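Side-chain contacts in UPF0131 protein ykqA (PDB 2QIK), which probably acts as a gamma-glutamylcyclotransferase, an AIG2-like acyltransferase that would cyclise gamma-glutamyl groups to release 5-oxoproline: residues N28-T33 against A215-E220; V46-N49 against Y55-G58; H118-K123 against S196-L201; Y129-G134 against A158-Y163; E205-L210 against L230-L235. All coordinates share one frame; numbering follows the deposited sequence.

Interaction 1. Residues N28-T33 against A215-E220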
# COMPACT_ATOMS: atom_id res chain seq x y z
N ASN A 28 -5.75 8.83 5.99
CA ASN A 28 -5.21 7.50 5.76
C ASN A 28 -4.99 7.27 4.30
O ASN A 28 -5.89 7.33 3.49
CB ASN A 28 -6.17 6.44 6.27
CG ASN A 28 -6.40 6.49 7.75
OD1 ASN A 28 -5.62 5.88 8.54
ND2 ASN A 28 -7.40 7.17 8.14
N GLU A 29 -3.75 6.92 3.97
CA GLU A 29 -3.40 6.47 2.65
C GLU A 29 -3.80 5.03 2.39
O GLU A 29 -3.99 4.64 1.21
CB GLU A 29 -1.85 6.57 2.42
CG GLU A 29 -1.32 7.97 2.57
CD GLU A 29 0.20 8.06 2.54
OE1 GLU A 29 0.72 9.13 2.80
OE2 GLU A 29 0.87 7.09 2.16
N GLN A 30 -3.92 4.26 3.45
CA GLN A 30 -4.20 2.83 3.33
C GLN A 30 -5.53 2.59 4.04
O GLN A 30 -5.69 2.83 5.24
CB GLN A 30 -3.13 1.97 3.96
CG GLN A 30 -1.70 2.28 3.42
CD GLN A 30 -1.57 2.19 1.92
OE1 GLN A 30 -2.30 1.48 1.25
NE2 GLN A 30 -0.55 2.92 1.39
N ALA A 31 -6.56 2.19 3.32
CA ALA A 31 -7.89 2.06 3.88
C ALA A 31 -8.73 1.13 3.00
O ALA A 31 -8.44 0.98 1.82
CB ALA A 31 -8.58 3.41 4.00
N ARG A 32 -9.76 0.55 3.58
CA ARG A 32 -10.63 -0.35 2.82
C ARG A 32 -12.01 -0.40 3.46
O ARG A 32 -12.20 -0.13 4.63
CB ARG A 32 -10.03 -1.79 2.70
CG ARG A 32 -10.07 -2.59 3.96
CD ARG A 32 -9.39 -3.92 3.80
NE ARG A 32 -9.63 -4.79 4.92
CZ ARG A 32 -9.21 -6.03 5.00
NH1 ARG A 32 -8.51 -6.57 4.03
NH2 ARG A 32 -9.56 -6.74 6.04
N THR A 33 -12.95 -0.84 2.65
CA THR A 33 -14.31 -1.14 3.12
C THR A 33 -14.84 -2.35 2.38
O THR A 33 -14.56 -2.55 1.21
CB THR A 33 -15.20 0.07 2.98
OG1 THR A 33 -16.38 -0.04 3.79
CG2 THR A 33 -15.59 0.43 1.59
N ALA A 215 0.05 -2.24 -2.90
CA ALA A 215 -0.28 -0.96 -2.36
C ALA A 215 0.61 0.08 -2.96
O ALA A 215 1.59 -0.25 -3.65
CB ALA A 215 -0.18 -0.98 -0.83
N PHE A 216 0.34 1.35 -2.71
CA PHE A 216 1.04 2.45 -3.37
C PHE A 216 1.48 3.48 -2.32
O PHE A 216 0.68 3.81 -1.42
CB PHE A 216 0.18 3.10 -4.46
CG PHE A 216 -0.18 2.07 -5.48
CD1 PHE A 216 0.65 1.75 -6.49
CD2 PHE A 216 -1.29 1.27 -5.29
CE1 PHE A 216 0.38 0.68 -7.34
CE2 PHE A 216 -1.57 0.19 -6.10
CZ PHE A 216 -0.72 -0.05 -7.14
N VAL A 217 2.69 3.97 -2.49
CA VAL A 217 3.26 4.97 -1.63
C VAL A 217 4.07 5.91 -2.47
O VAL A 217 4.58 5.59 -3.52
CB VAL A 217 4.15 4.34 -0.51
CG1 VAL A 217 3.31 3.60 0.46
CG2 VAL A 217 5.28 3.48 -1.06
N ASP A 218 4.22 7.12 -1.94
CA ASP A 218 5.10 8.18 -2.55
C ASP A 218 6.35 8.26 -1.69
O ASP A 218 6.27 8.34 -0.46
CB ASP A 218 4.44 9.55 -2.56
CG ASP A 218 3.25 9.65 -3.49
OD1 ASP A 218 2.89 8.72 -4.23
OD2 ASP A 218 2.66 10.77 -3.53
N VAL A 219 7.55 8.23 -2.29
CA VAL A 219 8.78 8.21 -1.53
C VAL A 219 9.77 9.17 -2.07
O VAL A 219 9.61 9.60 -3.20
CB VAL A 219 9.45 6.81 -1.43
CG1 VAL A 219 8.51 5.79 -0.89
CG2 VAL A 219 10.05 6.40 -2.81
N GLU A 220 10.77 9.49 -1.20
CA GLU A 220 11.84 10.35 -1.57
C GLU A 220 13.12 9.56 -1.74
O GLU A 220 13.50 8.93 -0.82
CB GLU A 220 12.01 11.52 -0.56
CG GLU A 220 12.59 12.67 -1.36
CD GLU A 220 12.79 13.98 -0.64
OE1 GLU A 220 12.14 14.20 0.42
OE2 GLU A 220 13.59 14.76 -1.21
O HOH W 1 3.01 7.79 0.61
O HOH W 2 -0.03 6.17 -0.43
O HOH W 3 -2.15 2.03 -1.46
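Ala-215 opens the contact with its methyl: CB lies 3.9 Å from OE1 of Gln-30, a van der Waals touch beside the side-chain amide. At Phe-216 the backbone takes over. Its N-H is answered by water 3, which accepts from Phe-216 N at 2.9 Å and donates to Gln-30 OE1 at 2.8 Å; OE1 also receives a hydrogen bond from Arg-213. The carbonyl of Phe-216 is reached directly, with Gln-30 NE2 donating to Phe-216 O over 3.2 Å at an N-H...O angle of 148°. The oxygen lies almost in the plane of the glutamine amide, whereas the nitrogen stands above the carbonyl plane, 36° out of it. Gln-30 gets there by a bend at chi2 (-55°). Water 2 gives the same Phe-216 O a second, shorter bond of 2.7 Å, and donates in turn to OE2 of Glu-29. At Val-217 the apolar CG1 meets Gln-30 NE2, the two side chains crossing at about a right angle. Asp-218 joins through its backbone alone: water 1 accepts from Asp-218 N at 2.9 Å and donates to Glu-29 OE2 at 2.7 Å.

This buried joint links the chain corner in strand 25-34, in one AIG2-like region, with strand 212-221 in the other. Tyr-163 ties it further, its OH bonding both Glu-29 OE2 and Gln-30 NE2. Each end of the glutamine amide has polar partners of its own, which fixes its flip, and the two waters that donate to Glu-29 OE2 would be expected to stabilise its negative charge while linking it to the backbone of 215-220.

Interaction 2. Residues V46-N49 against Y55-G58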
# COMPACT_ATOMS: atom_id res chain seq x y z
N VAL A 46 -18.64 1.57 -6.99
CA VAL A 46 -18.76 0.51 -6.00
C VAL A 46 -20.14 0.04 -5.91
O VAL A 46 -21.06 0.75 -6.24
CB VAL A 46 -18.26 1.00 -4.64
CG1 VAL A 46 -16.78 1.31 -4.79
CG2 VAL A 46 -19.10 2.21 -4.05
N VAL A 47 -20.25 -1.25 -5.55
CA VAL A 47 -21.53 -1.90 -5.30
C VAL A 47 -21.41 -2.70 -4.06
O VAL A 47 -20.40 -3.39 -3.84
CB VAL A 47 -21.88 -2.83 -6.48
CG1 VAL A 47 -23.19 -3.60 -6.28
CG2 VAL A 47 -21.92 -1.97 -7.79
N PHE A 48 -22.44 -2.61 -3.25
CA PHE A 48 -22.51 -3.30 -1.94
C PHE A 48 -23.61 -4.33 -1.99
O PHE A 48 -24.74 -4.05 -2.38
CB PHE A 48 -22.82 -2.30 -0.87
CG PHE A 48 -21.84 -1.22 -0.74
CD1 PHE A 48 -20.60 -1.48 -0.23
CD2 PHE A 48 -22.21 0.05 -1.09
CE1 PHE A 48 -19.68 -0.49 -0.18
CE2 PHE A 48 -21.32 1.07 -0.92
CZ PHE A 48 -20.00 0.79 -0.50
N ASN A 49 -23.32 -5.53 -1.58
CA ASN A 49 -24.33 -6.56 -1.43
C ASN A 49 -23.95 -7.49 -0.27
O ASN A 49 -22.82 -7.54 0.20
CB ASN A 49 -24.52 -7.29 -2.75
CG ASN A 49 -23.93 -8.60 -2.78
OD1 ASN A 49 -22.95 -8.71 -2.58
ND2 ASN A 49 -24.75 -9.55 -2.52
N TYR A 55 -13.02 -6.63 -0.50
CA TYR A 55 -12.88 -5.25 -0.10
C TYR A 55 -12.60 -4.35 -1.27
O TYR A 55 -11.97 -4.72 -2.27
CB TYR A 55 -11.76 -5.11 0.94
CG TYR A 55 -12.04 -5.85 2.19
CD1 TYR A 55 -11.66 -7.18 2.30
CD2 TYR A 55 -12.73 -5.27 3.22
CE1 TYR A 55 -11.92 -7.87 3.39
CE2 TYR A 55 -12.99 -6.07 4.42
CZ TYR A 55 -12.56 -7.39 4.39
OH TYR A 55 -12.83 -8.25 5.50
N ILE A 56 -13.00 -3.09 -1.11
CA ILE A 56 -12.62 -1.93 -1.94
C ILE A 56 -11.55 -1.17 -1.17
O ILE A 56 -11.73 -0.84 -0.00
CB ILE A 56 -13.82 -0.97 -2.10
CG1 ILE A 56 -15.02 -1.67 -2.72
CG2 ILE A 56 -13.42 0.25 -2.95
CD1 ILE A 56 -16.35 -1.17 -2.15
N TYR A 57 -10.44 -0.88 -1.83
CA TYR A 57 -9.32 -0.16 -1.27
C TYR A 57 -9.39 1.33 -1.67
O TYR A 57 -9.90 1.66 -2.74
CB TYR A 57 -7.99 -0.78 -1.67
CG TYR A 57 -7.83 -2.10 -0.99
CD1 TYR A 57 -8.31 -3.31 -1.54
CD2 TYR A 57 -7.35 -2.14 0.31
CE1 TYR A 57 -8.29 -4.49 -0.84
CE2 TYR A 57 -7.29 -3.33 1.01
CZ TYR A 57 -7.78 -4.51 0.44
OH TYR A 57 -7.80 -5.66 1.24
N GLY A 58 -8.94 2.20 -0.79
CA GLY A 58 -8.97 3.58 -1.08
C GLY A 58 -8.24 4.38 -0.01
O GLY A 58 -7.36 3.88 0.68
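The ring of Phe-48 meets the second strand at one corner, its CE1 lying 3.9 Å from CD1 of Ile-56, and the two side chains cross at about a right angle. The contact belongs to the first of the two AIG2-like regions, where strand 44-47, at the border of a small antiparallel sheet, packs its side chains against strand 55-63 of the larger antiparallel sheet. No hydrogen bond joins the two segments; their meeting is wholly apolar. Val-46 and Ile-56 point at each other and form the tighter half. In Ile-56, chi1 of -58° directs CG1 opposite the carbonyl carbon, and chi2 of 145° swings CD1 between the valine and the Phe-48 ring, where it touches Val-46 CB at 3.8 Å as well. An alanine in place of Ile-56 would probably leave Val-46 CG1 and the Phe-48 ring without their shared partner and open a gap between the sheets.

Strand 90-98 continues the apolar layer, with Ile-96 against both Val-46 and Phe-48. Tyr-8, inferred by similarity to bind the substrate, touches Val-46 and Ile-56, which places this packing next to the probable substrate site. Within the pair, Val-46 CG1 nestles among three carbons of the isoleucine: CD1 of Ile-56 is at 3.6 Å from it, and Ile-56 CG1 and CG2 are each at 4.0 Å.

Interaction 3. Residues H118-K123 against S196-L201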
# COMPACT_ATOMS: atom_id res chain seq x y z
N HIS A 118 -5.49 -1.86 -10.47
CA HIS A 118 -6.10 -2.19 -11.73
C HIS A 118 -5.43 -1.37 -12.82
O HIS A 118 -5.21 -1.86 -13.94
CB HIS A 118 -7.60 -1.94 -11.67
CG HIS A 118 -8.27 -1.90 -13.02
ND1 HIS A 118 -8.74 -0.76 -13.65
CD2 HIS A 118 -8.59 -2.92 -13.82
CE1 HIS A 118 -9.28 -1.10 -14.81
NE2 HIS A 118 -9.20 -2.40 -14.94
N GLN A 119 -5.19 -0.09 -12.60
CA GLN A 119 -4.55 0.77 -13.63
C GLN A 119 -3.16 0.27 -13.96
O GLN A 119 -2.76 0.22 -15.09
CB GLN A 119 -4.50 2.20 -13.14
CG GLN A 119 -5.91 2.88 -13.07
CD GLN A 119 -5.84 4.26 -12.49
OE1 GLN A 119 -6.34 5.23 -13.12
NE2 GLN A 119 -5.19 4.40 -11.40
N MSE A 120 -2.43 -0.16 -12.94
CA MSE A 120 -1.10 -0.64 -13.13
C MSE A 120 -1.05 -1.89 -14.00
O MSE A 120 -0.25 -2.03 -14.94
CB MSE A 120 -0.45 -0.92 -11.78
CG MSE A 120 0.95 -1.58 -11.81
SE MSE A 120 1.71 -1.91 -10.12
CE MSE A 120 0.50 -3.27 -9.60
N ILE A 121 -1.92 -2.87 -13.69
CA ILE A 121 -1.89 -4.11 -14.42
C ILE A 121 -2.56 -3.95 -15.77
O ILE A 121 -2.00 -4.40 -16.78
CB ILE A 121 -2.46 -5.25 -13.61
CG1 ILE A 121 -1.53 -5.56 -12.46
CG2 ILE A 121 -2.65 -6.49 -14.46
CD1 ILE A 121 -1.80 -4.76 -11.27
N SER A 122 -3.73 -3.32 -15.86
CA SER A 122 -4.46 -3.27 -17.12
C SER A 122 -3.76 -2.38 -18.16
O SER A 122 -3.97 -2.57 -19.36
CB SER A 122 -5.88 -2.83 -16.88
OG SER A 122 -5.94 -1.50 -16.52
N LYS A 123 -2.95 -1.43 -17.73
CA LYS A 123 -2.19 -0.59 -18.66
C LYS A 123 -0.73 -1.07 -18.77
O LYS A 123 0.08 -0.36 -19.41
CB LYS A 123 -2.27 0.90 -18.27
CG LYS A 123 -3.69 1.43 -18.19
CD LYS A 123 -4.26 1.98 -19.42
CE LYS A 123 -5.50 2.84 -19.03
NZ LYS A 123 -5.45 3.30 -17.60
N SER A 196 7.44 -6.79 -16.58
CA SER A 196 7.57 -8.19 -16.66
C SER A 196 8.10 -8.83 -15.38
O SER A 196 8.02 -10.06 -15.25
CB SER A 196 8.47 -8.61 -17.80
OG SER A 196 9.77 -8.13 -17.60
N ALA A 197 8.62 -8.05 -14.44
CA ALA A 197 9.04 -8.55 -13.11
C ALA A 197 7.89 -8.64 -12.15
O ALA A 197 8.05 -9.19 -11.03
CB ALA A 197 10.08 -7.65 -12.57
N LEU A 198 6.71 -8.10 -12.46
CA LEU A 198 5.67 -8.00 -11.46
C LEU A 198 5.05 -9.29 -11.01
O LEU A 198 4.75 -9.45 -9.80
CB LEU A 198 4.54 -7.08 -12.00
CG LEU A 198 3.55 -6.58 -11.01
CD1 LEU A 198 4.22 -5.86 -9.76
CD2 LEU A 198 2.61 -5.66 -11.73
N SER A 199 4.80 -10.22 -11.92
CA SER A 199 4.12 -11.42 -11.48
C SER A 199 4.99 -12.25 -10.52
O SER A 199 4.46 -12.89 -9.60
CB SER A 199 3.56 -12.26 -12.64
OG SER A 199 4.57 -12.78 -13.46
N TYR A 200 6.32 -12.19 -10.67
CA TYR A 200 7.23 -12.81 -9.70
C TYR A 200 6.92 -12.22 -8.31
O TYR A 200 6.82 -12.95 -7.32
CB TYR A 200 8.69 -12.52 -10.09
CG TYR A 200 9.64 -12.79 -8.94
CD1 TYR A 200 9.98 -14.08 -8.62
CD2 TYR A 200 10.08 -11.79 -8.14
CE1 TYR A 200 10.74 -14.36 -7.52
CE2 TYR A 200 10.85 -12.03 -7.07
CZ TYR A 200 11.20 -13.32 -6.74
OH TYR A 200 12.01 -13.56 -5.63
N LEU A 201 6.81 -10.90 -8.22
CA LEU A 201 6.53 -10.27 -6.92
C LEU A 201 5.18 -10.68 -6.38
O LEU A 201 5.03 -10.91 -5.18
CB LEU A 201 6.70 -8.80 -6.98
CG LEU A 201 8.11 -8.27 -7.24
CD1 LEU A 201 8.12 -6.78 -7.48
CD2 LEU A 201 9.00 -8.60 -6.05
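Met-120 and Leu-198 reach toward each other across the gap between two helices and meet tip to tip. The methionine, present as selenomethionine, offers its terminal methyl: CE lies 3.8 Å from CD2 of Leu-198. The selenium follows a little behind, with SE of Met-120 at 4.2 Å from the same CD2. Both side chains leave their helices in the same sense, CG opposite the backbone N, with chi1 at 174° for Met-120. The chain of Met-120 then stays extended until chi3 (69°), where it bends and turns CE onto the leucine. Leu-198 answers with a single branch, CD2.

Ile-121, the next residue of helix 115-122, leaves the helix to one side of the partner and touches it through CG1, 4.2 Å from Leu-198 CD2, a looser touch made in one of two deposited conformers. Helix 115-122 ends here. Near its last turn His-118 O accepts from Ser-122 twice, from N at 2.8 Å and from OG at 2.7 Å, the two donors arriving from opposite faces of the carbonyl plane; Ser-122 OG also lies over the centre of the His-118 ring.

Around the junction, Leu-230 of strand 224-234 packs on both Met-120 and Leu-198, while Tyr-202 covers Met-120 and Ile-121 from helix 198-204. The contact thus joins helix 115-122, which precedes strand 128-132 in the chain, to helix 198-204, in the second AIG2-like region. With one leucine methyl serving both partners and no polar bond across, this meeting rests on dispersion and the exclusion of water, and imposes little directional constraint.

Interaction 4. Residues Y129-G134 against A158-Y163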
# COMPACT_ATOMS: atom_id res chain seq x y z
N TYR A 129 8.15 1.49 -10.27
CA TYR A 129 9.06 1.86 -9.18
C TYR A 129 8.53 1.06 -7.98
O TYR A 129 7.43 1.29 -7.48
CB TYR A 129 9.00 3.36 -8.98
CG TYR A 129 9.75 4.03 -10.09
CD1 TYR A 129 11.15 4.09 -10.05
CD2 TYR A 129 9.12 4.52 -11.21
CE1 TYR A 129 11.87 4.65 -11.10
CE2 TYR A 129 9.83 5.03 -12.26
CZ TYR A 129 11.17 5.12 -12.21
OH TYR A 129 11.88 5.65 -13.27
N TYR A 130 9.33 0.11 -7.54
CA TYR A 130 9.01 -0.89 -6.53
C TYR A 130 9.79 -0.59 -5.25
O TYR A 130 11.03 -0.58 -5.25
CB TYR A 130 9.31 -2.30 -7.02
CG TYR A 130 9.23 -3.36 -5.94
CD1 TYR A 130 8.13 -3.48 -5.15
CD2 TYR A 130 10.30 -4.17 -5.69
CE1 TYR A 130 8.10 -4.35 -4.08
CE2 TYR A 130 10.30 -5.09 -4.64
CZ TYR A 130 9.17 -5.16 -3.84
OH TYR A 130 9.17 -6.01 -2.76
N PHE A 131 9.05 -0.35 -4.16
CA PHE A 131 9.63 -0.01 -2.84
C PHE A 131 9.66 -1.25 -1.93
O PHE A 131 8.59 -1.78 -1.58
CB PHE A 131 8.83 1.10 -2.22
CG PHE A 131 9.35 1.59 -0.92
CD1 PHE A 131 10.51 2.36 -0.81
CD2 PHE A 131 8.69 1.32 0.26
CE1 PHE A 131 10.99 2.79 0.44
CE2 PHE A 131 9.25 1.74 1.49
CZ PHE A 131 10.32 2.47 1.55
N ALA A 132 10.87 -1.69 -1.62
CA ALA A 132 11.07 -2.83 -0.77
C ALA A 132 11.60 -2.36 0.58
O ALA A 132 12.56 -1.59 0.64
CB ALA A 132 12.18 -3.74 -1.42
N TYR A 133 11.06 -2.92 1.65
CA TYR A 133 11.39 -2.52 3.02
C TYR A 133 11.84 -3.70 3.88
O TYR A 133 12.17 -3.50 5.05
CB TYR A 133 10.22 -1.78 3.65
CG TYR A 133 8.94 -2.60 3.67
CD1 TYR A 133 8.01 -2.44 2.68
CD2 TYR A 133 8.72 -3.57 4.61
CE1 TYR A 133 6.84 -3.25 2.63
CE2 TYR A 133 7.60 -4.34 4.59
CZ TYR A 133 6.67 -4.21 3.59
OH TYR A 133 5.58 -5.02 3.66
N GLY A 134 11.82 -4.90 3.34
CA GLY A 134 12.25 -6.06 4.08
C GLY A 134 13.20 -6.93 3.29
O GLY A 134 14.18 -6.46 2.81
N ALA A 158 15.36 5.10 -0.02
CA ALA A 158 14.24 5.91 -0.09
C ALA A 158 13.62 6.00 1.29
O ALA A 158 13.57 5.05 2.07
CB ALA A 158 13.25 5.29 -1.14
N VAL A 159 13.12 7.17 1.58
CA VAL A 159 12.53 7.49 2.84
C VAL A 159 11.01 7.54 2.64
O VAL A 159 10.52 8.16 1.67
CB VAL A 159 13.07 8.78 3.38
CG1 VAL A 159 12.35 9.21 4.61
CG2 VAL A 159 14.57 8.71 3.72
N LEU A 160 10.28 6.96 3.61
CA LEU A 160 8.81 6.96 3.60
C LEU A 160 8.31 7.52 4.92
O LEU A 160 8.40 6.87 5.96
CB LEU A 160 8.26 5.55 3.35
CG LEU A 160 6.73 5.46 3.37
CD1 LEU A 160 5.99 6.34 2.36
CD2 LEU A 160 6.32 4.04 3.09
N LYS A 161 7.70 8.69 4.86
CA LYS A 161 7.13 9.36 6.02
C LYS A 161 5.76 8.76 6.32
O LYS A 161 4.99 8.53 5.39
CB LYS A 161 6.88 10.83 5.63
CG LYS A 161 8.20 11.53 5.19
CD LYS A 161 8.32 12.94 5.70
CE LYS A 161 9.78 13.49 5.68
NZ LYS A 161 10.83 12.50 6.15
N GLY A 162 5.45 8.52 7.57
CA GLY A 162 4.16 8.13 8.03
C GLY A 162 3.94 6.68 8.38
O GLY A 162 2.86 6.28 8.81
N TYR A 163 4.96 5.87 8.13
CA TYR A 163 4.90 4.41 8.29
C TYR A 163 6.05 3.93 9.13
O TYR A 163 7.13 4.53 9.09
CB TYR A 163 5.01 3.74 6.92
CG TYR A 163 3.87 4.01 5.96
CD1 TYR A 163 3.76 5.21 5.28
CD2 TYR A 163 2.96 3.05 5.67
CE1 TYR A 163 2.76 5.46 4.40
CE2 TYR A 163 1.95 3.24 4.75
CZ TYR A 163 1.81 4.43 4.15
OH TYR A 163 0.80 4.67 3.23
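Phe-131 points from strand 128-132 toward strand 154-161 and reaches both Ala-158 and Leu-160 with its ring. The side chain is thrown forward because CG stands opposite the backbone N (chi1 -177°), and chi2 of 72° turns the ring so that its rim meets Ala-158. The alanine methyl sits at that edge, near the ring plane, with CB 3.7 Å from Phe-131 CE1. The carbonyl of Ala-158 is also at the edge and in plane, its O lying 3.8 Å from CE1 of Phe-131. Leu-160 holds the far end of the ring. Its backbone position sets CB 4.1 Å from Phe-131 CZ. Its CG, too, is opposite the backbone N (chi1 178°), and from there the branch CD2 comes to 4.1 Å from Phe-131 CE2. Replacing Phe-131 with an alanine would probably open a gap between the strands and leave Ala-158 CB and Leu-160 CD2 without their aromatic partner.

Met-179 of strand 174-180 packs on Phe-131 and Leu-160, and Val-219 on Ala-158, so the ring is enclosed in a buried apolar layer. The two strands here are not paired with each other: strand 185-193 runs between them, antiparallel to both, and Phe-131 bridges over it. On its other border strand 128-132 exchanges backbone hydrogen bonds with Leu-230 of strand 224-234. Just beyond the strand, the backbone N of Tyr-133 binds a citrate, probably from the crystallisation liquor. This strand leading into Tyr-133 and Gly-134 resembles the Tyr-8 and Gly-9 segment of the first half, consistent with the strand-to-loop substrate site of the gamma-glutamylcyclotransferase fold.

Interaction 5. Residues E205-L210 against L230-L235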
# COMPACT_ATOMS: atom_id res chain seq x y z
N GLU A 205 4.86 -12.54 -2.78
CA GLU A 205 4.07 -11.86 -1.75
C GLU A 205 2.72 -12.48 -1.52
O GLU A 205 1.92 -11.98 -0.72
CB GLU A 205 3.90 -10.36 -2.11
CG GLU A 205 5.23 -9.69 -2.33
CD GLU A 205 6.02 -9.47 -1.16
OE1 GLU A 205 5.62 -9.81 -0.03
OE2 GLU A 205 7.01 -8.68 -1.35
N GLY A 206 2.41 -13.61 -2.15
CA GLY A 206 1.18 -14.30 -1.83
C GLY A 206 -0.07 -13.48 -2.08
O GLY A 206 -1.05 -13.59 -1.36
N VAL A 207 -0.08 -12.70 -3.16
CA VAL A 207 -1.22 -11.88 -3.47
C VAL A 207 -2.48 -12.70 -3.68
O VAL A 207 -3.54 -12.38 -3.16
CB VAL A 207 -0.96 -10.97 -4.68
CG1 VAL A 207 -2.22 -10.30 -5.20
CG2 VAL A 207 0.13 -9.94 -4.30
N GLU A 208 -2.36 -13.79 -4.42
CA GLU A 208 -3.51 -14.61 -4.69
C GLU A 208 -4.09 -15.31 -3.48
O GLU A 208 -5.27 -15.63 -3.45
CB GLU A 208 -3.18 -15.65 -5.78
CG GLU A 208 -4.40 -16.45 -6.27
CD GLU A 208 -4.11 -17.66 -7.16
OE1 GLU A 208 -3.01 -18.27 -7.07
OE2 GLU A 208 -5.11 -18.05 -7.85
N SER A 209 -3.27 -15.59 -2.49
CA SER A 209 -3.75 -16.14 -1.25
C SER A 209 -4.08 -15.15 -0.17
O SER A 209 -4.27 -15.52 1.00
CB SER A 209 -2.75 -17.16 -0.70
OG SER A 209 -1.49 -16.54 -0.44
N LEU A 210 -4.09 -13.89 -0.52
CA LEU A 210 -4.48 -12.82 0.41
C LEU A 210 -3.49 -12.76 1.58
O LEU A 210 -3.82 -12.50 2.72
CB LEU A 210 -5.91 -12.89 0.88
CG LEU A 210 -6.88 -12.94 -0.30
CD1 LEU A 210 -8.33 -13.04 0.25
CD2 LEU A 210 -6.84 -11.72 -1.17
N LEU A 230 4.95 1.07 -6.17
CA LEU A 230 4.36 -0.18 -5.68
C LEU A 230 5.08 -0.67 -4.46
O LEU A 230 6.31 -0.68 -4.39
CB LEU A 230 4.54 -1.22 -6.75
CG LEU A 230 4.14 -2.68 -6.41
CD1 LEU A 230 2.63 -2.74 -6.18
CD2 LEU A 230 4.53 -3.59 -7.45
N THR A 231 4.31 -1.12 -3.46
CA THR A 231 4.81 -1.89 -2.35
C THR A 231 3.79 -2.96 -2.00
O THR A 231 2.79 -3.08 -2.70
CB THR A 231 5.20 -0.92 -1.21
OG1 THR A 231 6.03 -1.62 -0.28
CG2 THR A 231 4.04 -0.39 -0.46
N PHE A 232 4.08 -3.77 -0.98
CA PHE A 232 3.16 -4.80 -0.57
C PHE A 232 2.96 -4.68 0.91
O PHE A 232 3.92 -4.42 1.67
CB PHE A 232 3.68 -6.20 -0.94
CG PHE A 232 3.74 -6.43 -2.40
CD1 PHE A 232 4.86 -6.09 -3.11
CD2 PHE A 232 2.64 -6.93 -3.09
CE1 PHE A 232 4.90 -6.24 -4.47
CE2 PHE A 232 2.67 -7.11 -4.44
CZ PHE A 232 3.81 -6.75 -5.14
N LEU A 233 1.69 -4.81 1.35
CA LEU A 233 1.33 -4.63 2.81
C LEU A 233 0.53 -5.84 3.29
O LEU A 233 -0.22 -6.43 2.52
CB LEU A 233 0.52 -3.34 3.02
CG LEU A 233 1.22 -2.07 2.57
CD1 LEU A 233 0.24 -0.91 2.62
CD2 LEU A 233 2.49 -1.82 3.34
N VAL A 234 0.76 -6.22 4.55
CA VAL A 234 0.10 -7.36 5.12
C VAL A 234 -1.39 -7.13 5.24
O VAL A 234 -1.86 -6.08 5.66
CB VAL A 234 0.70 -7.67 6.51
CG1 VAL A 234 -0.08 -8.72 7.27
CG2 VAL A 234 2.12 -8.11 6.38
N LEU A 235 -2.17 -8.17 4.89
CA LEU A 235 -3.62 -8.13 5.01
C LEU A 235 -4.16 -8.48 6.36
O LEU A 235 -5.06 -7.78 6.86
CB LEU A 235 -4.23 -9.01 3.90
CG LEU A 235 -4.19 -8.34 2.56
CD1 LEU A 235 -4.35 -9.35 1.41
CD2 LEU A 235 -5.27 -7.28 2.47
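Two successive turns of the Glu-205 side chain, chi1 -55° and chi2 -71°, fold it back over Phe-232. The fold puts Glu-205 CG above one face of the ring, 3.7 Å from the centroid of Phe-232 and 17° off the normal, a CH-pi contact shifted toward the rim by CG of the ring. The carboxylate lies over the same side, its plane nearly parallel to that of the ring, and Glu-205 OE2 comes to 3.8 Å from Phe-232 CD1. OE2 is also hydrogen-bonded to a bound citrate, probably a crystallisation component, though it may mark a pocket.

Helix 198-204 ends at this point in a Schellman motif: Gly-206, with positive phi, is its C-prime residue, and the backbone N of Val-207 turns back to the carbonyl of Tyr-202. The reversal brings Val-207 to Phe-232 as well, its CG2 3.8 Å from CE2 of the ring, the two side chains crossing at about a right angle. Leu-201 and Tyr-130 add to the packing on Phe-232.

A type I turn from Val-207 to Leu-210 follows, closed by the bond from Leu-210 N to Val-207 O at 3.1 Å. It delivers Leu-210 to the end of strand 224-234, where Leu-235 CD1 lies 3.9 Å from Leu-210 CB. The same methyl, CD1 of Leu-235, rests 3.5 Å from the carbonyl O of Leu-210.

In the fold
Interactions 1 to 4 are buried, while interaction 5 lies at the surface, where a loop meets strand 224-234. Interaction 1 is the polar one, built on an amide, a carboxylate and waters where the two AIG2-like regions meet; interactions 2, 3 and 4 are apolar, and interaction 5 adds a glutamate lying on an aromatic face. Interactions 1 and 2 share a sheet through the neighbouring strands 25-34 and 55-63, as interactions 1 and 5 do through 212-221 and 224-234. Interaction 4 joins interaction 1 through Tyr-163 and interaction 5 through Tyr-133 and Leu-230, and Leu-230 also packs on interaction 3. Interactions 2 and 4 lie on opposite sides of the chain's centre.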